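Local structure of CymD (Pseudomonas putida, 6Z34) at residues Y131-V136 and S163-L168; V296-K301 and Y339-Q344. The protein is an outer-membrane channel of the FadL family that takes up monoaromatic hydrocarbons, probably releasing them by lateral diffusion. All blocks are in the same frame, centred on the assembly; numbering follows the deposited sequence.

Contact 1: residues Y131-V136 and S163-L168; sequences YSRLIV and SVNLGL
Tyr131 faces Gly167 in a hydrogen-bonded antiparallel pair, with Tyr131 N donating a hydrogen bond to Gly167 O at 3.1 Å and Gly167 N returning a bond to Tyr131 O. With CG lodged between the backbone N and the carbonyl carbon (chi1 72°), the ring swings across the neighbouring strand. One ring face lies on the backbone there, CE1 standing 3.3 Å from Gly167 N and CZ near Leu166 C, in the space that a CB on residue 167 would need. The hydroxyl goes on to a hydrogen bond with Asp206 of strand 198-229. Ser132 belongs to the other face of the sheet, with Leu134, Val164 and Leu166; its OG packs tightly against Val164 CG2, at 3.2 Å. Arg133 N binds Asn165 O at 2.7 Å, nearly in line with the carbonyl. The two side chains run side by side, their guanidinium and amide planes 62° apart, and Asn165 ND2 sits at the guanidinium edge, 3.9 Å from Arg133 NH1. Ile135 CD1 lies over the centre of the same guanidinium, 3.5 Å above its plane, while Arg133 NH2 forms a salt bridge with Asp104 of strand 94-107. The Leu134 side chain merely brushes the partner strand, CD1 near Ser163 O, although its CA-H also points to that oxygen. At Ile135 the pairing is again hydrogen-bonded: its N reaches Ser163 O at 2.6 Å in an almost straight bond (174°), Ser163 N bonds back to Ile135 O, and the two CB atoms pack together. The whole is a regular antiparallel pairing within the beta hairpin of strands 131-146 and 151-171 in the FadL-type barrel, and the tyrosine laid over a cross-strand glycine is the arrangement known as aromatic rescue of glycine.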
ATOM      1  N   TYR A 131       4.772  -6.491  16.434  1.00 69.09           N
ATOM      2  CA  TYR A 131       5.014  -5.893  15.137  1.00 66.34           C
ATOM      3  C   TYR A 131       4.262  -6.659  14.068  1.00 59.18           C
ATOM      4  O   TYR A 131       3.868  -7.813  14.245  1.00 65.16           O
ATOM      5  CB  TYR A 131       6.501  -5.864  14.790  1.00 73.72           C
ATOM      6  CG  TYR A 131       7.047  -7.235  14.473  1.00 80.43           C
ATOM      7  CD1 TYR A 131       7.367  -8.135  15.492  1.00 80.85           C
ATOM      8  CD2 TYR A 131       7.230  -7.643  13.161  1.00 72.56           C
ATOM      9  CE1 TYR A 131       7.863  -9.390  15.202  1.00 71.48           C
ATOM     10  CE2 TYR A 131       7.722  -8.895  12.866  1.00 69.36           C
ATOM     11  CZ  TYR A 131       8.034  -9.763  13.885  1.00 76.11           C
ATOM     12  OH  TYR A 131       8.524 -11.008  13.574  1.00 83.72           O
ATOM     13  N   SER A 132       4.079  -5.990  12.942  1.00 59.48           N
ATOM     14  CA  SER A 132       3.498  -6.626  11.774  1.00 64.72           C
ATOM     15  C   SER A 132       4.157  -6.015  10.554  1.00 70.83           C
ATOM     16  O   SER A 132       4.106  -4.795  10.375  1.00 82.62           O
ATOM     17  CB  SER A 132       1.993  -6.425  11.739  1.00 76.08           C
ATOM     18  OG  SER A 132       1.420  -7.197  10.707  1.00 82.71           O
ATOM     19  N   ARG A 133       4.800  -6.846   9.746  1.00 70.38           N
ATOM     20  CA  ARG A 133       5.309  -6.433   8.448  1.00 66.64           C
ATOM     21  C   ARG A 133       4.360  -6.938   7.375  1.00 64.80           C
ATOM     22  O   ARG A 133       4.049  -8.133   7.328  1.00 59.99           O
ATOM     23  CB  ARG A 133       6.722  -6.969   8.199  1.00 64.37           C
ATOM     24  CG  ARG A 133       7.316  -6.561   6.839  1.00 65.69           C
ATOM     25  CD  ARG A 133       8.503  -7.448   6.451  1.00 68.79           C
ATOM     26  NE  ARG A 133       9.085  -7.080   5.156  1.00 76.57           N
ATOM     27  CZ  ARG A 133       9.942  -7.838   4.469  1.00 78.46           C
ATOM     28  NH1 ARG A 133      10.323  -9.021   4.939  1.00 78.31           N
ATOM     29  NH2 ARG A 133      10.414  -7.419   3.301  1.00 78.23           N
ATOM     30  N   LEU A 134       3.921  -6.028   6.511  1.00 58.03           N
ATOM     31  CA  LEU A 134       2.952  -6.320   5.468  1.00 50.18           C
ATOM     32  C   LEU A 134       3.631  -6.131   4.119  1.00 54.76           C
ATOM     33  O   LEU A 134       4.152  -5.052   3.817  1.00 57.85           O
ATOM     34  CB  LEU A 134       1.731  -5.407   5.599  1.00 47.45           C
ATOM     35  CG  LEU A 134       0.726  -5.337   4.452  1.00 50.57           C
ATOM     36  CD1 LEU A 134       0.068  -6.692   4.264  1.00 48.31           C
ATOM     37  CD2 LEU A 134      -0.310  -4.257   4.734  1.00 47.91           C
ATOM     38  N   ILE A 135       3.637  -7.182   3.322  1.00 55.32           N
ATOM     39  CA  ILE A 135       4.102  -7.134   1.948  1.00 61.72           C
ATOM     40  C   ILE A 135       2.886  -7.317   1.061  1.00 53.71           C
ATOM     41  O   ILE A 135       2.159  -8.308   1.210  1.00 56.48           O
ATOM     42  CB  ILE A 135       5.148  -8.230   1.674  1.00 61.06           C
ATOM     43  CG1 ILE A 135       6.368  -8.042   2.575  1.00 52.21           C
ATOM     44  CG2 ILE A 135       5.543  -8.240   0.195  1.00 52.41           C
ATOM     45  CD1 ILE A 135       7.248  -9.262   2.655  1.00 46.74           C
ATOM     46  N   VAL A 136       2.662  -6.372   0.143  1.00 53.13           N
ATOM     47  CA  VAL A 136       1.603  -6.495  -0.855  1.00 36.97           C
ATOM     48  C   VAL A 136       2.215  -6.311  -2.239  1.00 50.84           C
ATOM     49  O   VAL A 136       2.807  -5.264  -2.537  1.00 53.02           O
ATOM     50  CB  VAL A 136       0.460  -5.491  -0.625  1.00 50.97           C
ATOM     51  CG1 VAL A 136      -0.626  -5.638  -1.718  1.00 40.13           C
ATOM     52  CG2 VAL A 136      -0.136  -5.669   0.785  1.00 47.70           C
ATOM     53  N   SER A 163       1.525 -10.795   1.985  1.00 55.16           N
ATOM     54  CA  SER A 163       2.369 -11.553   2.900  1.00 58.40           C
ATOM     55  C   SER A 163       2.547 -10.755   4.185  1.00 58.09           C
ATOM     56  O   SER A 163       2.825  -9.553   4.131  1.00 61.65           O
ATOM     57  CB  SER A 163       3.725 -11.846   2.255  1.00 57.53           C
ATOM     58  OG  SER A 163       4.463 -12.817   2.972  1.00 72.04           O
ATOM     59  N   VAL A 164       2.382 -11.407   5.340  1.00 55.03           N
ATOM     60  CA  VAL A 164       2.595 -10.740   6.628  1.00 55.65           C
ATOM     61  C   VAL A 164       3.508 -11.581   7.512  1.00 53.14           C
ATOM     62  O   VAL A 164       3.303 -12.792   7.659  1.00 53.74           O
ATOM     63  CB  VAL A 164       1.269 -10.415   7.349  1.00 70.37           C
ATOM     64  CG1 VAL A 164       0.509 -11.652   7.659  1.00 76.16           C
ATOM     65  CG2 VAL A 164       1.517  -9.621   8.629  1.00 63.48           C
ATOM     66  N   ASN A 165       4.554 -10.943   8.038  1.00 53.95           N
ATOM     67  CA  ASN A 165       5.357 -11.429   9.149  1.00 54.70           C
ATOM     68  C   ASN A 165       4.897 -10.697  10.400  1.00 60.82           C
ATOM     69  O   ASN A 165       4.639  -9.491  10.359  1.00 74.22           O
ATOM     70  CB  ASN A 165       6.857 -11.171   8.931  1.00 64.66           C
ATOM     71  CG  ASN A 165       7.452 -11.995   7.805  1.00 72.88           C
ATOM     72  OD1 ASN A 165       6.906 -13.023   7.408  1.00 76.98           O
ATOM     73  ND2 ASN A 165       8.606 -11.560   7.307  1.00 81.19           N
ATOM     74  N   LEU A 166       4.775 -11.419  11.507  1.00 59.62           N
ATOM     75  CA  LEU A 166       4.241 -10.779  12.699  1.00 61.37           C
ATOM     76  C   LEU A 166       4.803 -11.432  13.941  1.00 62.57           C
ATOM     77  O   LEU A 166       5.239 -12.591  13.925  1.00 55.92           O
ATOM     78  CB  LEU A 166       2.709 -10.821  12.733  1.00 59.46           C
ATOM     79  CG  LEU A 166       1.971 -12.157  12.883  1.00 63.00           C
ATOM     80  CD1 LEU A 166       1.836 -12.703  14.313  1.00 74.22           C
ATOM     81  CD2 LEU A 166       0.611 -11.977  12.251  1.00 55.09           C
ATOM     82  N   GLY A 167       4.766 -10.653  15.021  1.00 71.63           N
ATOM     83  CA  GLY A 167       5.033 -11.094  16.375  1.00 68.27           C
ATOM     84  C   GLY A 167       4.022 -10.446  17.295  1.00 71.49           C
ATOM     85  O   GLY A 167       3.700  -9.264  17.147  1.00 69.61           O
ATOM     86  N   LEU A 168       3.502 -11.204  18.249  1.00 70.22           N
ATOM     87  CA  LEU A 168       2.409 -10.703  19.072  1.00 71.08           C
ATOM     88  C   LEU A 168       2.596 -11.239  20.482  1.00 73.59           C
ATOM     89  O   LEU A 168       2.534 -12.452  20.696  1.00 75.01           O
ATOM     90  CB  LEU A 168       1.062 -11.116  18.487  1.00 67.94           C
ATOM     91  CG  LEU A 168      -0.110 -10.828  19.420  1.00 81.36           C
ATOM     92  CD1 LEU A 168      -0.345  -9.341  19.510  1.00 85.22           C
ATOM     93  CD2 LEU A 168      -1.365 -11.537  18.951  1.00 85.77           C
TER

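Contact 2: residues V296-K301 and Y339-Q344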
ATOM      1  N   VAL A 296      -0.515  22.381 -12.415  1.00 58.82           N
ATOM      2  CA  VAL A 296      -0.806  22.099 -11.012  1.00 49.95           C
ATOM      3  C   VAL A 296      -1.941  21.089 -10.945  1.00 52.59           C
ATOM      4  O   VAL A 296      -2.870  21.117 -11.760  1.00 58.84           O
ATOM      5  CB  VAL A 296      -1.150  23.362 -10.182  1.00 57.40           C
ATOM      6  CG1 VAL A 296      -0.128  24.477 -10.403  1.00 57.35           C
ATOM      7  CG2 VAL A 296      -2.558  23.842 -10.463  1.00 65.12           C
ATOM      8  N   ALA A 297      -1.844  20.169  -9.990  1.00 50.33           N
ATOM      9  CA  ALA A 297      -2.849  19.139  -9.797  1.00 48.79           C
ATOM     10  C   ALA A 297      -3.273  19.134  -8.335  1.00 52.60           C
ATOM     11  O   ALA A 297      -2.498  19.512  -7.448  1.00 56.32           O
ATOM     12  CB  ALA A 297      -2.313  17.770 -10.208  1.00 50.62           C
ATOM     13  N   PHE A 298      -4.517  18.720  -8.087  1.00 50.39           N
ATOM     14  CA  PHE A 298      -5.044  18.627  -6.725  1.00 42.67           C
ATOM     15  C   PHE A 298      -6.010  17.462  -6.696  1.00 53.47           C
ATOM     16  O   PHE A 298      -6.845  17.343  -7.602  1.00 51.19           O
ATOM     17  CB  PHE A 298      -5.764  19.903  -6.279  1.00 54.03           C
ATOM     18  CG  PHE A 298      -6.552  19.746  -4.992  1.00 72.00           C
ATOM     19  CD1 PHE A 298      -5.950  19.953  -3.761  1.00 71.87           C
ATOM     20  CD2 PHE A 298      -7.898  19.398  -5.017  1.00 83.22           C
ATOM     21  CE1 PHE A 298      -6.670  19.808  -2.577  1.00 72.53           C
ATOM     22  CE2 PHE A 298      -8.620  19.246  -3.839  1.00 79.02           C
ATOM     23  CZ  PHE A 298      -8.004  19.451  -2.618  1.00 76.39           C
ATOM     24  N   ASP A 299      -5.890  16.602  -5.675  1.00 49.18           N
ATOM     25  CA  ASP A 299      -6.734  15.417  -5.563  1.00 44.55           C
ATOM     26  C   ASP A 299      -7.301  15.301  -4.160  1.00 50.74           C
ATOM     27  O   ASP A 299      -6.661  15.675  -3.168  1.00 51.85           O
ATOM     28  CB  ASP A 299      -5.980  14.119  -5.891  1.00 49.85           C
ATOM     29  CG  ASP A 299      -5.623  13.996  -7.373  1.00 58.62           C
ATOM     30  OD1 ASP A 299      -5.769  14.980  -8.130  1.00 57.43           O
ATOM     31  OD2 ASP A 299      -5.237  12.887  -7.794  1.00 58.21           O
ATOM     32  N   TYR A 300      -8.514  14.766  -4.091  1.00 46.66           N
ATOM     33  CA  TYR A 300      -9.161  14.454  -2.834  1.00 58.15           C
ATOM     34  C   TYR A 300      -9.468  12.972  -2.823  1.00 62.61           C
ATOM     35  O   TYR A 300      -9.987  12.438  -3.808  1.00 61.97           O
ATOM     36  CB  TYR A 300     -10.455  15.229  -2.636  1.00 58.82           C
ATOM     37  CG  TYR A 300     -11.280  14.610  -1.535  1.00 70.15           C
ATOM     38  CD1 TYR A 300     -10.929  14.789  -0.205  1.00 79.43           C
ATOM     39  CD2 TYR A 300     -12.390  13.822  -1.820  1.00 69.05           C
ATOM     40  CE1 TYR A 300     -11.671  14.229   0.810  1.00 80.41           C
ATOM     41  CE2 TYR A 300     -13.136  13.253  -0.817  1.00 68.97           C
ATOM     42  CZ  TYR A 300     -12.770  13.459   0.498  1.00 80.36           C
ATOM     43  OH  TYR A 300     -13.505  12.901   1.517  1.00 85.79           O
ATOM     44  N   LYS A 301      -9.182  12.313  -1.708  1.00 63.26           N
ATOM     45  CA  LYS A 301      -9.395  10.878  -1.656  1.00 58.88           C
ATOM     46  C   LYS A 301      -9.982  10.462  -0.315  1.00 63.52           C
ATOM     47  O   LYS A 301      -9.513  10.884   0.747  1.00 65.30           O
ATOM     48  CB  LYS A 301      -8.095  10.122  -1.920  1.00 47.90           C
ATOM     49  CG  LYS A 301      -8.053   8.842  -1.166  1.00 60.85           C
ATOM     50  CD  LYS A 301      -6.951   7.958  -1.603  1.00 63.92           C
ATOM     51  CE  LYS A 301      -5.814   8.091  -0.668  1.00 71.28           C
ATOM     52  NZ  LYS A 301      -4.991   6.883  -0.857  1.00 76.75           N
ATOM     53  N   TYR A 339      -5.812  14.728   1.028  1.00 57.46           N
ATOM     54  CA  TYR A 339      -5.747  15.834   0.091  1.00 51.05           C
ATOM     55  C   TYR A 339      -4.334  15.899  -0.449  1.00 53.22           C
ATOM     56  O   TYR A 339      -3.379  15.913   0.337  1.00 53.56           O
ATOM     57  CB  TYR A 339      -6.113  17.153   0.760  1.00 51.58           C
ATOM     58  CG  TYR A 339      -7.451  17.150   1.448  1.00 62.22           C
ATOM     59  CD1 TYR A 339      -8.612  17.477   0.755  1.00 73.79           C
ATOM     60  CD2 TYR A 339      -7.552  16.851   2.804  1.00 74.53           C
ATOM     61  CE1 TYR A 339      -9.844  17.496   1.394  1.00 80.28           C
ATOM     62  CE2 TYR A 339      -8.776  16.866   3.452  1.00 77.17           C
ATOM     63  CZ  TYR A 339      -9.917  17.186   2.741  1.00 83.66           C
ATOM     64  OH  TYR A 339     -11.130  17.192   3.380  1.00 88.68           O
ATOM     65  N   SER A 340      -4.208  15.954  -1.778  1.00 50.92           N
ATOM     66  CA  SER A 340      -2.925  15.998  -2.475  1.00 55.12           C
ATOM     67  C   SER A 340      -2.853  17.226  -3.381  1.00 58.05           C
ATOM     68  O   SER A 340      -3.759  17.465  -4.187  1.00 52.77           O
ATOM     69  CB  SER A 340      -2.705  14.732  -3.326  1.00 51.27           C
ATOM     70  OG  SER A 340      -2.603  13.560  -2.538  1.00 60.73           O
ATOM     71  N   LEU A 341      -1.741  17.956  -3.296  1.00 58.94           N
ATOM     72  CA  LEU A 341      -1.531  19.180  -4.056  1.00 43.01           C
ATOM     73  C   LEU A 341      -0.085  19.222  -4.520  1.00 58.77           C
ATOM     74  O   LEU A 341       0.824  19.187  -3.684  1.00 53.62           O
ATOM     75  CB  LEU A 341      -1.847  20.416  -3.194  1.00 44.29           C
ATOM     76  CG  LEU A 341      -1.545  21.821  -3.734  1.00 58.47           C
ATOM     77  CD1 LEU A 341      -2.256  22.105  -5.074  1.00 47.77           C
ATOM     78  CD2 LEU A 341      -1.913  22.897  -2.684  1.00 54.17           C
ATOM     79  N   GLY A 342       0.131  19.318  -5.843  1.00 57.16           N
ATOM     80  CA  GLY A 342       1.472  19.462  -6.381  1.00 57.30           C
ATOM     81  C   GLY A 342       1.529  20.289  -7.654  1.00 54.85           C
ATOM     82  O   GLY A 342       0.501  20.628  -8.247  1.00 54.29           O
ATOM     83  N   ALA A 343       2.761  20.598  -8.080  1.00 51.70           N
ATOM     84  CA  ALA A 343       3.021  21.394  -9.276  1.00 53.60           C
ATOM     85  C   ALA A 343       4.241  20.860 -10.018  1.00 60.65           C
ATOM     86  O   ALA A 343       5.114  20.216  -9.431  1.00 60.26           O
ATOM     87  CB  ALA A 343       3.242  22.871  -8.943  1.00 48.56           C
ATOM     88  N   GLN A 344       4.308  21.176 -11.317  1.00 60.78           N
ATOM     89  CA  GLN A 344       5.362  20.698 -12.210  1.00 59.85           C
ATOM     90  C   GLN A 344       5.781  21.814 -13.164  1.00 61.62           C
ATOM     91  O   GLN A 344       4.929  22.413 -13.827  1.00 63.64           O
ATOM     92  CB  GLN A 344       4.879  19.465 -12.998  1.00 53.01           C
ATOM     93  CG  GLN A 344       5.754  19.076 -14.176  1.00 57.23           C
ATOM     94  CD  GLN A 344       5.334  17.764 -14.846  1.00 60.19           C
ATOM     95  OE1 GLN A 344       5.505  16.687 -14.272  1.00 59.08           O
ATOM     96  NE2 GLN A 344       4.809  17.848 -16.071  1.00 50.58           N
TER
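Tyr339 and Tyr300 form a non-hydrogen-bonded antiparallel pair whose side chains lie side by side and point the same way. From CB, the Tyr339 side chain leaves with CG beside its own backbone N and anti to the carbonyl carbon (chi1 -55°), a turn that brings CD1, CE1 and CZ alongside the Tyr300 ring. CD1 is the meeting point of three rings, 3.7 Å from Tyr300 CD1 and 4.0 Å from Phe298 CZ, which comes in at the Tyr339 ring edge. CE1 packs most tightly, 3.3 Å from Tyr300 CD1. Farther out, CZ rides beside Tyr300 CD1 and CE1, and OH ends 4.0 Å from Tyr300 CE1. The two tyrosine rings are inclined at 44°, their centroids 5.3 Å apart. With Tyr339 cut back to an alanine, a gap would probably open beside Tyr300, and Phe298 would lose the ring atom CD1 that its CZ rests against. Phe298 has further support: Leu341 CB lies at its ring edge, and its CD1 approaches Ser340 O to 3.3 Å. Val296 CG1 and Ala343 CB continue this apolar face, which is consistent with a lipid-facing barrel surface. Behind it, reciprocal backbone bonds tie Ala297 to Gly342 and Asp299 to Ser340, the shortest running from Asp299 N to Ser340 O at 2.7 Å. The opposite face carries Asp299 and Ser340, whose polar ends are taken by the N-terminal segment: Asp299 OD2 accepts from Gly20 N and Ala21 N, and Ser340 OG is bonded to Gly17 O. Strand 294-303 is flanked by 281-289 and 336-347, and the latter passes on to 351-362, where Tyr359 touches Tyr339, while the N-terminal segment, the hatch of FadL-type barrels, is held against the inner side.

How the contacts relate
Both contacts join antiparallel neighbours in the beta barrel, and they lie on opposite sides of the chain's centre, 31 Å apart between centres and about 13 Å between nearest atoms, without touching. Contact 1 closes before contact 2 opens, so the two follow each other along the chain. The first joins strands 131-146 and 151-171, consecutive arms of a hairpin; the second joins 294-303 and 336-347, which pair although strands 313-318 and 324-328 intervene in sequence. From 151-171 the barrel wall runs through 198-229, 234-259 and 281-289 to 294-303. The two contacts are therefore separate seams of one wall, and contact 2 also bears on the N-terminal hatch.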